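Local coordinates for protein LBCATS-a (Synthetic construct, PDB 5EY5) that probably cleaves indole-3-glycerol phosphate to indole and glyceraldehyde 3-phosphate, as tryptophan synthase alpha chains do, and binds sn-glycerol-3-phosphate, at residues Arg89-Tyr103 / Glu120-Pro132. Sequence-based numbering, arbitrary orientation.
Sequences REKNTDVPIVFLTYY and EAGVDGLIVPDLP
Gly122 O lies in the plane of the Arg89 guanidinium, which grips it side-on, with Arg89 NE at 2.9 Å and Arg89 NH2 at 2.7 Å. A bend at chi2 (-54°) turns the Arg89 guanidinium toward Gly122 O. Arg89 NH1 and NH2 together hold Val95 O end-on, and NH1 also reaches Asn92 O. Arg89 NH2 forms a salt bridge to Asp124 OD1 at 2.9 Å. That oxygen also takes the Ile97 N-H on its anti lone pair, while Asp124 OD2 pairs with Arg3. Without the guanidinium, as with an alanine here, Gly122 O, Val95 O and Asn92 O would probably lose these donors and Asp124 OD1 its bond to Arg89, leaving the Asp124 charge with Arg3. Gly122 follows helix 111-121 with positive phi, and a side chain there would run into Arg89 NE. Beyond it, strands 97-100 and 125-127 lie parallel as neighbours in the eight-stranded TIM barrel. Phe99 N bonds to Gly125 O, Ile127 N to Phe99 O and Thr101 N to Ile127 O. Val123 CG2 sits over one face of the Phe99 ring, 3.8 Å from its centroid. On the other side of the sheet, Leu100 CG meets Ile127 CG2 at 3.8 Å, and Leu100 also touches the bound sn-glycerol-3-phosphate. Past the strands, Leu131 CD1 stands over the centre of the Tyr103 ring, a CH-pi contact of 3.9 Å to the centroid. Asp130 OD1 accepts a weak bond from Tyr103 N.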
# COMPACT_ATOMS: atom_id res chain seq x y z
N ARG A 89 -58.22 -12.76 -13.26
CA ARG A 89 -58.98 -13.84 -13.87
C ARG A 89 -60.42 -13.88 -13.39
O ARG A 89 -61.27 -14.47 -14.06
CB ARG A 89 -58.32 -15.19 -13.59
CG ARG A 89 -56.98 -15.37 -14.28
CD ARG A 89 -57.11 -15.13 -15.77
NE ARG A 89 -55.84 -15.35 -16.48
CZ ARG A 89 -55.60 -14.88 -17.70
NH1 ARG A 89 -56.53 -14.15 -18.31
NH2 ARG A 89 -54.44 -15.11 -18.31
N GLU A 90 -60.72 -13.27 -12.24
CA GLU A 90 -62.11 -13.24 -11.80
C GLU A 90 -62.99 -12.61 -12.86
O GLU A 90 -64.11 -13.07 -13.10
CB GLU A 90 -62.23 -12.49 -10.47
CG GLU A 90 -61.73 -13.29 -9.28
CD GLU A 90 -62.05 -12.61 -7.95
OE1 GLU A 90 -61.98 -11.37 -7.89
OE2 GLU A 90 -62.37 -13.33 -6.98
N LYS A 91 -62.50 -11.57 -13.54
CA LYS A 91 -63.30 -10.83 -14.50
C LYS A 91 -62.82 -10.94 -15.94
O LYS A 91 -63.60 -10.64 -16.85
CB LYS A 91 -63.36 -9.35 -14.11
CG LYS A 91 -64.26 -8.49 -14.99
CD LYS A 91 -65.73 -8.86 -14.86
CE LYS A 91 -66.62 -7.98 -15.74
NZ LYS A 91 -68.07 -8.10 -15.42
N ASN A 92 -61.58 -11.36 -16.18
CA ASN A 92 -61.05 -11.49 -17.54
C ASN A 92 -60.30 -12.81 -17.68
O ASN A 92 -59.12 -12.92 -17.32
CB ASN A 92 -60.15 -10.31 -17.89
CG ASN A 92 -59.74 -10.32 -19.34
OD1 ASN A 92 -59.62 -11.38 -19.96
ND2 ASN A 92 -59.53 -9.13 -19.91
N THR A 93 -60.99 -13.81 -18.24
CA THR A 93 -60.42 -15.13 -18.51
C THR A 93 -59.81 -15.23 -19.91
O THR A 93 -59.29 -16.29 -20.26
CB THR A 93 -61.49 -16.21 -18.35
OG1 THR A 93 -62.24 -16.33 -19.56
CG2 THR A 93 -62.44 -15.83 -17.23
N ASP A 94 -59.88 -14.17 -20.70
CA ASP A 94 -59.47 -14.21 -22.10
C ASP A 94 -58.00 -13.83 -22.29
O ASP A 94 -57.27 -14.54 -22.99
CB ASP A 94 -60.36 -13.28 -22.93
CG ASP A 94 -61.84 -13.46 -22.62
OD1 ASP A 94 -62.47 -14.37 -23.20
OD2 ASP A 94 -62.38 -12.68 -21.80
N VAL A 95 -57.55 -12.73 -21.68
CA VAL A 95 -56.28 -12.11 -22.07
C VAL A 95 -55.12 -13.02 -21.69
O VAL A 95 -55.01 -13.43 -20.52
CB VAL A 95 -56.12 -10.75 -21.41
CG1 VAL A 95 -56.04 -10.90 -19.90
CG2 VAL A 95 -54.87 -10.06 -21.95
N PRO A 96 -54.21 -13.35 -22.61
CA PRO A 96 -53.04 -14.14 -22.23
C PRO A 96 -52.09 -13.30 -21.39
O PRO A 96 -51.82 -12.14 -21.69
CB PRO A 96 -52.40 -14.52 -23.58
CG PRO A 96 -53.52 -14.36 -24.59
CD PRO A 96 -54.34 -13.22 -24.07
N ILE A 97 -51.61 -13.91 -20.31
CA ILE A 97 -50.67 -13.28 -19.38
C ILE A 97 -49.38 -14.08 -19.42
O ILE A 97 -49.41 -15.31 -19.32
CB ILE A 97 -51.25 -13.23 -17.95
CG1 ILE A 97 -52.48 -12.33 -17.91
CG2 ILE A 97 -50.18 -12.73 -16.94
CD1 ILE A 97 -52.15 -10.87 -18.09
N VAL A 98 -48.26 -13.37 -19.59
CA VAL A 98 -46.93 -13.96 -19.57
C VAL A 98 -46.16 -13.32 -18.42
O VAL A 98 -46.15 -12.09 -18.29
CB VAL A 98 -46.19 -13.74 -20.90
CG1 VAL A 98 -44.73 -14.23 -20.80
CG2 VAL A 98 -46.92 -14.46 -22.02
N PHE A 99 -45.53 -14.16 -17.58
CA PHE A 99 -44.59 -13.70 -16.57
C PHE A 99 -43.19 -13.66 -17.17
O PHE A 99 -42.72 -14.67 -17.71
CB PHE A 99 -44.57 -14.62 -15.34
CG PHE A 99 -45.61 -14.32 -14.32
CD1 PHE A 99 -46.59 -13.37 -14.58
CD2 PHE A 99 -45.61 -14.97 -13.09
CE1 PHE A 99 -47.57 -13.09 -13.63
CE2 PHE A 99 -46.57 -14.70 -12.14
CZ PHE A 99 -47.55 -13.75 -12.41
N LEU A 100 -42.53 -12.50 -17.07
CA LEU A 100 -41.13 -12.38 -17.44
C LEU A 100 -40.37 -12.31 -16.14
O LEU A 100 -40.55 -11.38 -15.34
CB LEU A 100 -40.89 -11.16 -18.33
CG LEU A 100 -39.50 -10.95 -18.94
CD1 LEU A 100 -39.61 -10.08 -20.19
CD2 LEU A 100 -38.54 -10.34 -17.92
N THR A 101 -39.58 -13.34 -15.86
CA THR A 101 -38.94 -13.41 -14.56
C THR A 101 -37.55 -13.99 -14.74
O THR A 101 -37.36 -14.89 -15.55
CB THR A 101 -39.74 -14.27 -13.56
OG1 THR A 101 -39.02 -14.40 -12.32
CG2 THR A 101 -40.04 -15.66 -14.11
N TYR A 102 -36.58 -13.43 -14.03
CA TYR A 102 -35.29 -14.09 -13.92
C TYR A 102 -35.45 -15.41 -13.17
O TYR A 102 -36.48 -15.67 -12.54
CB TYR A 102 -34.28 -13.16 -13.25
CG TYR A 102 -33.99 -12.01 -14.18
CD1 TYR A 102 -34.85 -10.93 -14.26
CD2 TYR A 102 -32.89 -12.04 -15.03
CE1 TYR A 102 -34.60 -9.89 -15.14
CE2 TYR A 102 -32.64 -11.01 -15.90
CZ TYR A 102 -33.50 -9.93 -15.95
OH TYR A 102 -33.24 -8.90 -16.81
N TYR A 103 -34.42 -16.25 -13.26
CA TYR A 103 -34.54 -17.64 -12.86
C TYR A 103 -34.47 -17.81 -11.35
O TYR A 103 -35.16 -18.68 -10.79
CB TYR A 103 -33.43 -18.46 -13.51
CG TYR A 103 -33.64 -19.93 -13.36
CD1 TYR A 103 -34.84 -20.51 -13.72
CD2 TYR A 103 -32.63 -20.75 -12.85
CE1 TYR A 103 -35.04 -21.85 -13.59
CE2 TYR A 103 -32.83 -22.11 -12.71
CZ TYR A 103 -34.04 -22.65 -13.09
OH TYR A 103 -34.27 -24.00 -12.98
N GLU A 120 -52.61 -22.62 -12.01
CA GLU A 120 -53.81 -22.42 -11.21
C GLU A 120 -54.23 -20.96 -11.17
O GLU A 120 -55.42 -20.65 -11.15
CB GLU A 120 -53.59 -22.96 -9.79
CG GLU A 120 -53.07 -24.39 -9.76
CD GLU A 120 -53.17 -25.00 -8.38
OE1 GLU A 120 -53.98 -25.94 -8.20
OE2 GLU A 120 -52.44 -24.54 -7.47
N ALA A 121 -53.26 -20.05 -11.16
CA ALA A 121 -53.60 -18.63 -11.16
C ALA A 121 -54.10 -18.15 -12.52
O ALA A 121 -54.97 -17.29 -12.59
CB ALA A 121 -52.40 -17.80 -10.72
N GLY A 122 -53.55 -18.70 -13.60
CA GLY A 122 -54.00 -18.31 -14.93
C GLY A 122 -52.92 -17.59 -15.70
O GLY A 122 -53.20 -16.64 -16.44
N VAL A 123 -51.67 -18.03 -15.52
CA VAL A 123 -50.53 -17.47 -16.24
C VAL A 123 -50.21 -18.40 -17.39
O VAL A 123 -49.94 -19.59 -17.19
CB VAL A 123 -49.30 -17.32 -15.33
CG1 VAL A 123 -48.05 -17.02 -16.19
CG2 VAL A 123 -49.52 -16.21 -14.30
N ASP A 124 -50.20 -17.87 -18.60
CA ASP A 124 -50.14 -18.73 -19.77
C ASP A 124 -48.74 -19.00 -20.27
O ASP A 124 -48.52 -20.01 -20.94
CB ASP A 124 -51.00 -18.10 -20.87
CG ASP A 124 -52.41 -17.79 -20.37
OD1 ASP A 124 -52.74 -16.59 -20.18
OD2 ASP A 124 -53.17 -18.75 -20.10
N GLY A 125 -47.77 -18.14 -19.96
CA GLY A 125 -46.46 -18.32 -20.53
C GLY A 125 -45.39 -17.69 -19.67
O GLY A 125 -45.66 -16.89 -18.76
N LEU A 126 -44.15 -18.08 -19.96
CA LEU A 126 -42.99 -17.71 -19.18
C LEU A 126 -41.89 -17.25 -20.12
O LEU A 126 -41.62 -17.90 -21.12
CB LEU A 126 -42.47 -18.88 -18.34
CG LEU A 126 -43.46 -19.44 -17.32
CD1 LEU A 126 -42.77 -20.48 -16.44
CD2 LEU A 126 -44.04 -18.31 -16.46
N ILE A 127 -41.30 -16.11 -19.78
CA ILE A 127 -40.07 -15.61 -20.39
C ILE A 127 -39.04 -15.54 -19.28
O ILE A 127 -39.26 -14.87 -18.27
CB ILE A 127 -40.28 -14.22 -21.02
CG1 ILE A 127 -41.32 -14.31 -22.14
CG2 ILE A 127 -38.95 -13.63 -21.52
CD1 ILE A 127 -41.72 -12.94 -22.68
N VAL A 128 -37.95 -16.27 -19.42
CA VAL A 128 -36.92 -16.35 -18.39
C VAL A 128 -35.60 -15.87 -18.99
O VAL A 128 -34.88 -16.63 -19.62
CB VAL A 128 -36.78 -17.77 -17.83
CG1 VAL A 128 -35.76 -17.78 -16.70
CG2 VAL A 128 -38.13 -18.27 -17.36
N PRO A 129 -35.25 -14.59 -18.82
CA PRO A 129 -34.17 -14.03 -19.64
C PRO A 129 -32.81 -14.67 -19.41
O PRO A 129 -32.01 -14.71 -20.35
CB PRO A 129 -34.19 -12.54 -19.28
CG PRO A 129 -35.63 -12.28 -18.86
CD PRO A 129 -36.02 -13.55 -18.13
N ASP A 130 -32.48 -15.18 -18.22
CA ASP A 130 -31.15 -15.76 -18.01
C ASP A 130 -31.14 -17.28 -18.05
O ASP A 130 -30.25 -17.90 -17.44
CB ASP A 130 -30.55 -15.26 -16.69
CG ASP A 130 -31.51 -15.41 -15.51
OD1 ASP A 130 -32.68 -15.82 -15.71
OD2 ASP A 130 -31.09 -15.08 -14.38
N LEU A 131 -32.07 -17.92 -18.77
CA LEU A 131 -32.17 -19.38 -18.80
C LEU A 131 -32.10 -19.92 -20.22
O LEU A 131 -33.12 -20.00 -20.92
CB LEU A 131 -33.47 -19.83 -18.13
CG LEU A 131 -33.60 -21.34 -17.88
CD1 LEU A 131 -32.56 -21.81 -16.87
CD2 LEU A 131 -35.00 -21.73 -17.45
N PRO A 132 -30.92 -20.31 -20.70
CA PRO A 132 -30.84 -20.91 -22.03
C PRO A 132 -31.41 -22.32 -22.03
O PRO A 132 -31.52 -22.96 -20.97
CB PRO A 132 -29.33 -20.92 -22.34
CG PRO A 132 -28.67 -20.82 -21.03
CD PRO A 132 -29.59 -20.03 -20.14